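Local coordinates for protein cyclopropane mycolic acid synthase MmaA2 (Mycobacterium tuberculosis, PDB 1TPY) that converts double bonds of mycolic acids to cis-cyclopropane rings by transferring a methylene group from S-adenosyl-L-methionine, at residues D54-K59 with V134-F139; A148-R153 with G162-H167; R190-I195 with A270-V275. All blocks are in the same frame, centred on the assembly; numbering follows the deposited sequence.

In the fold
Three contacts follow one another along the chain, none nesting within or crossing another, and together they join a methyltransferase core to the helices that hold the detergent tail. From the N terminus, interaction 1 closes a loop of 74 intervening residues, setting helix 45-57 on strand 132-136. Interaction 2 spans just eight, folding helix 147-157 back on strand 163-171, the neighbour of strand 132-136, so that the two contacts meet through backbone pairing and lie on opposite faces of one sheet. Its strand order, 3-2-1-4-5-7-6, is that of the class I SAM-dependent methyltransferases. Interaction 3 joins helices 186-199 and 256-275; interactions 1 and 3 do not touch, yet both reach the same bound cetyl-trimethyl-ammonium.

Interaction 1. Residues D54-K59 with V134-F139; sequences DLALGK and VSIGAF. With SAH (S-adenosyl-L-homocysteine), chain C; 16A (cetyl-trimethyl-ammonium), chain D.
The backbone O of I136 accepts a hydrogen bond from the amino group of S-adenosyl-L-homocysteine, SAH N to I136 O 2.8 Å, while the side chain of the same residue turns back to meet helix 45-57. The two branches of I136 divide the work. I136 CG2, anti to the backbone N, lies 3.4 Å from SAH O, a carboxylate oxygen; CG1 carries CD1 the other way, to 4.1 Å from A56 CB. One strand position thus has a cofactor end and a core end.

Two residues earlier, V134 faces the helix as well. Its CG2 branch meets L57 CD1 at 4.2 Å, and A56 CB sits a little farther from that same methyl, which rests beside both helix residues. S135, between V134 and I136, points to the other face of the sheet, where its hydroxyl is bonded to I71 O. The strand ends at I136, and at G137 a positive phi (68°) turns the chain; G137 O comes within 3.1 Å of the methyl C19 of cetyl-trimethyl-ammonium. A138 CB then lies 3.1 Å from the ribose O4' of SAH.

A wholly apolar seam between helix and strand therefore backs a strand end whose polar backbone serves the ligands. The I136 carbonyl, bonded to the amino group of SAH, probably helps stabilise the positive charge there, and the buried methyl packing should help hold that carbonyl in position.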
# COMPACT_ATOMS: atom_id res chain seq x y z
N ASP A 54 1.90 -12.99 0.82
CA ASP A 54 2.02 -14.19 0.00
C ASP A 54 1.00 -14.21 -1.13
O ASP A 54 1.28 -14.69 -2.23
CB ASP A 54 1.82 -15.45 0.87
CG ASP A 54 2.93 -15.63 1.88
OD1 ASP A 54 3.95 -14.92 1.79
OD2 ASP A 54 2.77 -16.49 2.77
N LEU A 55 -0.19 -13.68 -0.87
CA LEU A 55 -1.25 -13.65 -1.88
C LEU A 55 -0.78 -12.82 -3.07
O LEU A 55 -0.89 -13.24 -4.22
CB LEU A 55 -2.52 -13.04 -1.29
CG LEU A 55 -3.73 -12.92 -2.23
CD1 LEU A 55 -4.19 -14.31 -2.65
CD2 LEU A 55 -4.85 -12.16 -1.53
N ALA A 56 -0.23 -11.64 -2.79
CA ALA A 56 0.26 -10.76 -3.84
C ALA A 56 1.47 -11.34 -4.55
O ALA A 56 1.52 -11.40 -5.78
CB ALA A 56 0.62 -9.40 -3.24
N LEU A 57 2.45 -11.77 -3.76
CA LEU A 57 3.68 -12.34 -4.29
C LEU A 57 3.45 -13.61 -5.13
O LEU A 57 4.06 -13.77 -6.19
CB LEU A 57 4.64 -12.63 -3.13
CG LEU A 57 5.86 -11.72 -2.92
CD1 LEU A 57 5.52 -10.27 -3.18
CD2 LEU A 57 6.38 -11.92 -1.50
N GLY A 58 2.57 -14.49 -4.67
CA GLY A 58 2.30 -15.73 -5.39
C GLY A 58 1.69 -15.57 -6.77
O GLY A 58 1.69 -16.51 -7.57
N LYS A 59 1.19 -14.38 -7.08
CA LYS A 59 0.57 -14.11 -8.37
C LYS A 59 1.57 -13.62 -9.41
O LYS A 59 1.26 -13.51 -10.59
CB LYS A 59 -0.52 -13.05 -8.21
CG LYS A 59 -1.64 -13.45 -7.27
CD LYS A 59 -2.58 -12.29 -7.02
CE LYS A 59 -3.82 -12.72 -6.24
NZ LYS A 59 -4.83 -11.62 -6.19
N VAL A 134 5.85 -5.46 -7.41
CA VAL A 134 4.75 -5.54 -6.46
C VAL A 134 4.60 -4.14 -5.88
O VAL A 134 5.58 -3.45 -5.61
CB VAL A 134 5.03 -6.54 -5.31
CG1 VAL A 134 6.25 -6.12 -4.52
CG2 VAL A 134 3.82 -6.64 -4.41
N SER A 135 3.36 -3.70 -5.74
CA SER A 135 3.09 -2.38 -5.18
C SER A 135 1.79 -2.51 -4.42
O SER A 135 0.73 -2.74 -5.00
CB SER A 135 2.96 -1.33 -6.28
OG SER A 135 2.84 -0.04 -5.69
N ILE A 136 1.89 -2.35 -3.11
CA ILE A 136 0.74 -2.48 -2.24
C ILE A 136 0.49 -1.21 -1.45
O ILE A 136 1.33 -0.79 -0.65
CB ILE A 136 0.97 -3.65 -1.26
CG1 ILE A 136 1.23 -4.93 -2.05
CG2 ILE A 136 -0.22 -3.80 -0.32
CD1 ILE A 136 1.78 -6.06 -1.22
N GLY A 137 -0.67 -0.59 -1.68
CA GLY A 137 -1.02 0.62 -0.96
C GLY A 137 -0.20 1.85 -1.27
O GLY A 137 -0.18 2.80 -0.49
N ALA A 138 0.49 1.86 -2.41
CA ALA A 138 1.30 3.01 -2.78
C ALA A 138 0.61 3.84 -3.87
O ALA A 138 0.66 5.06 -3.85
CB ALA A 138 2.67 2.54 -3.28
N PHE A 139 -0.03 3.14 -4.80
CA PHE A 139 -0.73 3.76 -5.93
C PHE A 139 -1.63 4.94 -5.57
O PHE A 139 -1.66 5.94 -6.29
CB PHE A 139 -1.57 2.69 -6.64
CG PHE A 139 -2.01 3.08 -8.02
CD1 PHE A 139 -1.12 2.97 -9.10
CD2 PHE A 139 -3.31 3.52 -8.26
CE1 PHE A 139 -1.53 3.29 -10.40
CE2 PHE A 139 -3.73 3.85 -9.56
CZ PHE A 139 -2.83 3.73 -10.63
N SAH C . 3.74 -1.38 0.59
CA SAH C . 3.85 -1.21 2.04
CB SAH C . 3.69 0.27 2.46
CG SAH C . 2.41 1.00 2.05
SD SAH C . 2.36 2.72 2.62
C SAH C . 2.82 -2.07 2.77
O SAH C . 1.94 -2.63 2.09
OXT SAH C . 2.88 -2.16 4.01
C5' SAH C . 2.56 3.65 1.08
C4' SAH C . 3.99 3.50 0.54
O4' SAH C . 4.11 3.91 -0.84
C3' SAH C . 5.02 4.31 1.32
O3' SAH C . 6.20 3.50 1.51
C2' SAH C . 5.29 5.49 0.43
O2' SAH C . 6.57 6.08 0.71
C1' SAH C . 5.19 4.85 -0.92
N9 SAH C . 4.98 5.83 -2.07
C8 SAH C . 4.05 6.79 -2.28
N7 SAH C . 4.14 7.46 -3.38
C5 SAH C . 5.26 6.88 -3.98
C6 SAH C . 5.95 7.11 -5.21
N6 SAH C . 5.57 8.04 -6.08
N1 SAH C . 7.05 6.33 -5.49
C2 SAH C . 7.44 5.38 -4.61
N3 SAH C . 6.88 5.08 -3.43
C4 SAH C . 5.78 5.88 -3.18
C1 16A D . -6.26 2.60 5.71
C2 16A D . -6.41 3.80 4.77
C3 16A D . -7.83 3.85 4.18
C4 16A D . -8.11 5.02 3.24
C5 16A D . -9.56 4.92 2.74
C6 16A D . -10.00 6.04 1.78
C7 16A D . -10.05 7.50 2.30
C8 16A D . -10.02 8.64 1.25
C9 16A D . -8.91 8.59 0.18
C10 16A D . -7.46 8.72 0.68
C11 16A D . -6.35 8.22 -0.29
C12 16A D . -4.99 7.94 0.36
C13 16A D . -4.76 6.44 0.60
C14 16A D . -3.45 6.19 1.34
C15 16A D . -3.44 4.71 1.76
C16 16A D . -2.19 4.47 2.64
N1 16A D . -1.79 3.17 3.33
C17 16A D . -0.74 2.98 4.14
C18 16A D . -2.95 2.60 4.12
C19 16A D . -1.52 2.13 2.26

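Interaction 2. Residues A148-R153 with G162-H167; sequences ADFFAR and GVLLLH. With CO3 (carbonate ion), chain B.
F150 comes first along helix 147-157 to reach the strand, its CE2 lying 4.3 Å from L164 CD2. The ring does two jobs: besides this oblique contact with the leucine, its CD2 stands 3.8 Å above the plane of the F151 ring, over its centre, so that consecutive aromatic side chains of one helix brace each other. F150 also meets W123, a residue of the S-adenosyl-L-methionine site, edge-to-face.

F151 follows, and carries more of the contact. With CG beside the backbone N (chi1 -70°), its ring swings over toward the strand although its first bond does not aim there. The leucines meet its edge, near the ring plane: L166 CD1 lies 3.7 Å from F151 CZ, and L164 CD2 is 4.1 Å from F151 CE2. Both leucine side chains cross the phenylalanine at about a right angle. R153, one turn on from F150, is occupied by the loop between strands 116-120 and 132-136: its NH1 bonds to the backbone O atoms of both E124 and F126.

The strand runs back at 144° to the helix, closing the beta-alpha-beta crossover that starts at strand 132-136. L164 and L166 face the helix; H167 points to the other side and donates from NE2 to O1 of a carbonate ion at 2.8 Å, with an N-H...acceptor angle of 150°, while its ND1 is bonded to Q282 OE1. The ion, probably from the crystallisation liquor, is also held by Y232 OH and C35 N. Hydrocarbon contacts thus hold one face of the strand, and bonds at both ring nitrogens fix the histidine's rotation on the other.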
# COMPACT_ATOMS: atom_id res chain seq x y z
N ALA A 148 -0.90 7.20 -15.88
CA ALA A 148 -0.40 6.84 -17.21
C ALA A 148 1.11 6.66 -17.21
O ALA A 148 1.63 5.64 -17.68
CB ALA A 148 -0.81 7.90 -18.23
N ASP A 149 1.83 7.65 -16.69
CA ASP A 149 3.28 7.56 -16.63
C ASP A 149 3.72 6.40 -15.75
O ASP A 149 4.72 5.73 -16.05
CB ASP A 149 3.88 8.88 -16.12
CG ASP A 149 3.96 9.93 -17.20
OD1 ASP A 149 3.46 9.68 -18.32
OD2 ASP A 149 4.52 11.02 -16.94
N PHE A 150 3.00 6.15 -14.66
CA PHE A 150 3.37 5.04 -13.78
C PHE A 150 3.38 3.72 -14.54
O PHE A 150 4.38 3.00 -14.52
CB PHE A 150 2.41 4.89 -12.60
CG PHE A 150 2.55 3.58 -11.88
CD1 PHE A 150 3.69 3.29 -11.13
CD2 PHE A 150 1.57 2.59 -11.99
CE1 PHE A 150 3.86 2.05 -10.52
CE2 PHE A 150 1.73 1.35 -11.39
CZ PHE A 150 2.87 1.08 -10.65
N PHE A 151 2.27 3.39 -15.19
CA PHE A 151 2.17 2.14 -15.93
C PHE A 151 3.18 2.07 -17.07
O PHE A 151 3.75 1.01 -17.34
CB PHE A 151 0.75 1.95 -16.47
CG PHE A 151 -0.26 1.67 -15.40
CD1 PHE A 151 -1.29 2.57 -15.14
CD2 PHE A 151 -0.19 0.51 -14.64
CE1 PHE A 151 -2.22 2.32 -14.13
CE2 PHE A 151 -1.11 0.25 -13.64
CZ PHE A 151 -2.13 1.16 -13.38
N ALA A 152 3.43 3.19 -17.74
CA ALA A 152 4.39 3.21 -18.84
C ALA A 152 5.76 2.79 -18.31
O ALA A 152 6.46 1.99 -18.93
CB ALA A 152 4.46 4.61 -19.47
N ARG A 153 6.13 3.31 -17.14
CA ARG A 153 7.42 2.99 -16.52
C ARG A 153 7.49 1.52 -16.10
O ARG A 153 8.49 0.84 -16.34
CB ARG A 153 7.66 3.87 -15.30
CG ARG A 153 9.04 3.69 -14.69
CD ARG A 153 10.12 4.05 -15.70
NE ARG A 153 10.01 5.45 -16.11
CZ ARG A 153 10.38 6.47 -15.35
NH1 ARG A 153 10.89 6.27 -14.15
NH2 ARG A 153 10.22 7.71 -15.80
N GLY A 162 6.83 -9.97 -18.21
CA GLY A 162 6.77 -9.53 -16.83
C GLY A 162 5.36 -9.38 -16.30
O GLY A 162 4.40 -9.31 -17.06
N VAL A 163 5.25 -9.34 -14.98
CA VAL A 163 3.95 -9.19 -14.34
C VAL A 163 4.03 -8.12 -13.26
O VAL A 163 5.06 -7.93 -12.64
CB VAL A 163 3.49 -10.51 -13.70
CG1 VAL A 163 2.09 -10.34 -13.12
CG2 VAL A 163 3.49 -11.62 -14.74
N LEU A 164 2.93 -7.41 -13.07
CA LEU A 164 2.83 -6.36 -12.06
C LEU A 164 1.65 -6.66 -11.17
O LEU A 164 0.54 -6.87 -11.65
CB LEU A 164 2.61 -5.00 -12.74
CG LEU A 164 1.90 -3.90 -11.91
CD1 LEU A 164 2.78 -3.44 -10.75
CD2 LEU A 164 1.56 -2.73 -12.81
N LEU A 165 1.90 -6.72 -9.86
CA LEU A 165 0.80 -6.96 -8.93
C LEU A 165 0.53 -5.60 -8.30
O LEU A 165 1.30 -5.13 -7.47
CB LEU A 165 1.18 -7.97 -7.86
CG LEU A 165 0.04 -8.36 -6.91
CD1 LEU A 165 -0.30 -7.21 -5.97
CD2 LEU A 165 -1.18 -8.78 -7.72
N LEU A 166 -0.56 -4.98 -8.73
CA LEU A 166 -0.95 -3.68 -8.24
C LEU A 166 -2.07 -3.82 -7.23
O LEU A 166 -3.21 -4.08 -7.60
CB LEU A 166 -1.41 -2.79 -9.40
CG LEU A 166 -1.45 -1.27 -9.19
CD1 LEU A 166 -2.48 -0.69 -10.14
CD2 LEU A 166 -1.81 -0.92 -7.78
N HIS A 167 -1.73 -3.64 -5.96
CA HIS A 167 -2.70 -3.73 -4.88
C HIS A 167 -2.99 -2.30 -4.47
O HIS A 167 -2.08 -1.56 -4.08
CB HIS A 167 -2.10 -4.53 -3.72
CG HIS A 167 -2.88 -4.45 -2.45
ND1 HIS A 167 -3.09 -5.55 -1.64
CD2 HIS A 167 -3.42 -3.39 -1.79
CE1 HIS A 167 -3.72 -5.17 -0.54
NE2 HIS A 167 -3.93 -3.87 -0.61
C CO3 B . -4.14 -0.57 0.60
O1 CO3 B . -4.40 -1.89 1.24
O2 CO3 B . -4.09 0.55 1.34
O3 CO3 B . -3.95 -0.50 -0.75

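Interaction 3. Residues R190-I195 with A270-V275; sequences RFLKFI and AKLFRV. With 16A (cetyl-trimethyl-ammonium), chain D.
L272 points its CD1 methyl at the edge of the F191 ring, 3.8 Å from CE2 and near the ring plane, and this one methyl carries most of the meeting between helices 186-199 and 256-275. Two torsions place it there: chi1 of -66° sets CG beside its own backbone N, and chi2 of -175° stretches the chain out, so that the branch reaches across the gap. F191 answers with CG anti to its backbone N, which sends the ring off the helix toward the leucine.

L192 approaches the same methyl with its own CD1, 4.2 Å from L272 CD1. Its chi1 of -92° is displaced from a staggered value, and the side chain, which starts off pointing along the interface, bends at its end toward L272. Over one face of F191, offset toward the rim, stands CG1 of I195, one turn later in the same helix; W187, one turn earlier, has its ring nearly parallel to that of F191. F191 and I195 also pack on C269, which by similarity belongs to the active site.

The other branch of I195 lines the detergent pocket: its CG2 lies 3.7 Å from C10 of cetyl-trimethyl-ammonium. From the second helix F273 brings CE1 to 4.0 Å from C5 of that chain. Entirely hydrocarbon, the junction passes directly into a pocket wall suited to an alkyl tail, consistent with a site for the acyl chain of the substrate.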
# COMPACT_ATOMS: atom_id res chain seq x y z
N ARG A 190 -17.16 15.46 4.34
CA ARG A 190 -16.39 16.02 5.43
C ARG A 190 -15.23 15.10 5.83
O ARG A 190 -14.10 15.56 6.03
CB ARG A 190 -17.30 16.24 6.63
CG ARG A 190 -16.76 17.16 7.70
CD ARG A 190 -17.81 17.32 8.78
NE ARG A 190 -19.10 17.66 8.21
CZ ARG A 190 -20.25 17.63 8.88
NH1 ARG A 190 -20.27 17.27 10.15
NH2 ARG A 190 -21.38 17.96 8.27
N PHE A 191 -15.50 13.81 5.94
CA PHE A 191 -14.46 12.87 6.31
C PHE A 191 -13.38 12.81 5.23
O PHE A 191 -12.19 12.84 5.54
CB PHE A 191 -15.04 11.47 6.53
CG PHE A 191 -14.04 10.48 7.05
CD1 PHE A 191 -13.53 10.59 8.33
CD2 PHE A 191 -13.58 9.45 6.23
CE1 PHE A 191 -12.57 9.70 8.81
CE2 PHE A 191 -12.62 8.55 6.69
CZ PHE A 191 -12.11 8.67 7.98
N LEU A 192 -13.79 12.74 3.97
CA LEU A 192 -12.83 12.69 2.86
C LEU A 192 -11.92 13.92 2.86
O LEU A 192 -10.71 13.82 2.62
CB LEU A 192 -13.58 12.58 1.53
CG LEU A 192 -13.87 11.19 0.96
CD1 LEU A 192 -14.21 10.21 2.06
CD2 LEU A 192 -15.01 11.27 -0.05
N LYS A 193 -12.49 15.09 3.14
CA LYS A 193 -11.70 16.31 3.17
C LYS A 193 -10.70 16.19 4.32
O LYS A 193 -9.53 16.57 4.19
CB LYS A 193 -12.62 17.51 3.38
CG LYS A 193 -11.93 18.86 3.26
CD LYS A 193 -12.91 19.99 3.54
CE LYS A 193 -12.23 21.36 3.46
NZ LYS A 193 -13.17 22.46 3.83
N PHE A 194 -11.16 15.65 5.44
CA PHE A 194 -10.32 15.45 6.62
C PHE A 194 -9.11 14.57 6.27
O PHE A 194 -7.97 14.89 6.61
CB PHE A 194 -11.14 14.79 7.73
CG PHE A 194 -10.31 14.08 8.77
CD1 PHE A 194 -9.57 14.80 9.71
CD2 PHE A 194 -10.26 12.69 8.81
CE1 PHE A 194 -8.79 14.14 10.66
CE2 PHE A 194 -9.48 12.02 9.77
CZ PHE A 194 -8.75 12.75 10.69
N ILE A 195 -9.37 13.46 5.59
CA ILE A 195 -8.30 12.56 5.19
C ILE A 195 -7.27 13.29 4.32
O ILE A 195 -6.06 13.21 4.56
CB ILE A 195 -8.85 11.36 4.41
CG1 ILE A 195 -9.79 10.53 5.30
CG2 ILE A 195 -7.71 10.48 3.92
CD1 ILE A 195 -9.08 9.80 6.43
N ALA A 270 -12.75 2.59 8.51
CA ALA A 270 -13.36 1.29 8.76
C ALA A 270 -14.84 1.35 8.36
O ALA A 270 -15.40 0.38 7.86
CB ALA A 270 -13.24 0.91 10.24
N LYS A 271 -15.47 2.51 8.58
CA LYS A 271 -16.87 2.67 8.22
C LYS A 271 -17.00 2.71 6.69
O LYS A 271 -17.91 2.10 6.11
CB LYS A 271 -17.45 3.96 8.83
CG LYS A 271 -18.89 4.23 8.40
CD LYS A 271 -19.45 5.49 9.04
CE LYS A 271 -20.82 5.82 8.46
NZ LYS A 271 -21.53 6.90 9.24
N LEU A 272 -16.08 3.42 6.04
CA LEU A 272 -16.11 3.50 4.58
C LEU A 272 -16.15 2.11 3.94
O LEU A 272 -16.99 1.85 3.07
CB LEU A 272 -14.90 4.28 4.06
CG LEU A 272 -14.88 5.77 4.45
CD1 LEU A 272 -13.72 6.45 3.77
CD2 LEU A 272 -16.21 6.43 4.05
N PHE A 273 -15.27 1.21 4.36
CA PHE A 273 -15.24 -0.14 3.79
C PHE A 273 -16.43 -0.96 4.26
O PHE A 273 -16.99 -1.76 3.50
CB PHE A 273 -13.94 -0.87 4.16
CG PHE A 273 -12.72 -0.30 3.51
CD1 PHE A 273 -11.96 0.67 4.15
CD2 PHE A 273 -12.34 -0.72 2.23
CE1 PHE A 273 -10.85 1.24 3.52
CE2 PHE A 273 -11.24 -0.16 1.60
CZ PHE A 273 -10.49 0.82 2.25
N ARG A 274 -16.82 -0.78 5.52
CA ARG A 274 -17.94 -1.52 6.08
C ARG A 274 -19.22 -1.20 5.31
O ARG A 274 -19.97 -2.09 4.93
CB ARG A 274 -18.11 -1.17 7.56
CG ARG A 274 -19.09 -2.07 8.29
CD ARG A 274 -19.25 -1.64 9.73
NE ARG A 274 -17.98 -1.67 10.45
CZ ARG A 274 -17.44 -0.62 11.05
NH1 ARG A 274 -16.28 -0.75 11.68
NH2 ARG A 274 -18.05 0.57 11.02
N VAL A 275 -19.45 0.09 5.09
CA VAL A 275 -20.63 0.54 4.35
C VAL A 275 -20.47 0.14 2.88
O VAL A 275 -21.43 -0.29 2.24
CB VAL A 275 -20.79 2.08 4.42
CG1 VAL A 275 -21.97 2.53 3.56
CG2 VAL A 275 -20.98 2.51 5.88
C1 16A D . -6.26 2.60 5.71
C2 16A D . -6.41 3.80 4.77
C3 16A D . -7.83 3.85 4.18
C4 16A D . -8.11 5.02 3.24
C5 16A D . -9.56 4.92 2.74
C6 16A D . -10.00 6.04 1.78
C7 16A D . -10.05 7.50 2.30
C8 16A D . -10.02 8.64 1.25
C9 16A D . -8.91 8.59 0.18
C10 16A D . -7.46 8.72 0.68
C11 16A D . -6.35 8.22 -0.29
C12 16A D . -4.99 7.94 0.36
C13 16A D . -4.76 6.44 0.60
C14 16A D . -3.45 6.19 1.34
C15 16A D . -3.44 4.71 1.76
C16 16A D . -2.19 4.47 2.64
N1 16A D . -1.79 3.17 3.33
C17 16A D . -0.74 2.98 4.14
C18 16A D . -2.95 2.60 4.12
C19 16A D . -1.52 2.13 2.26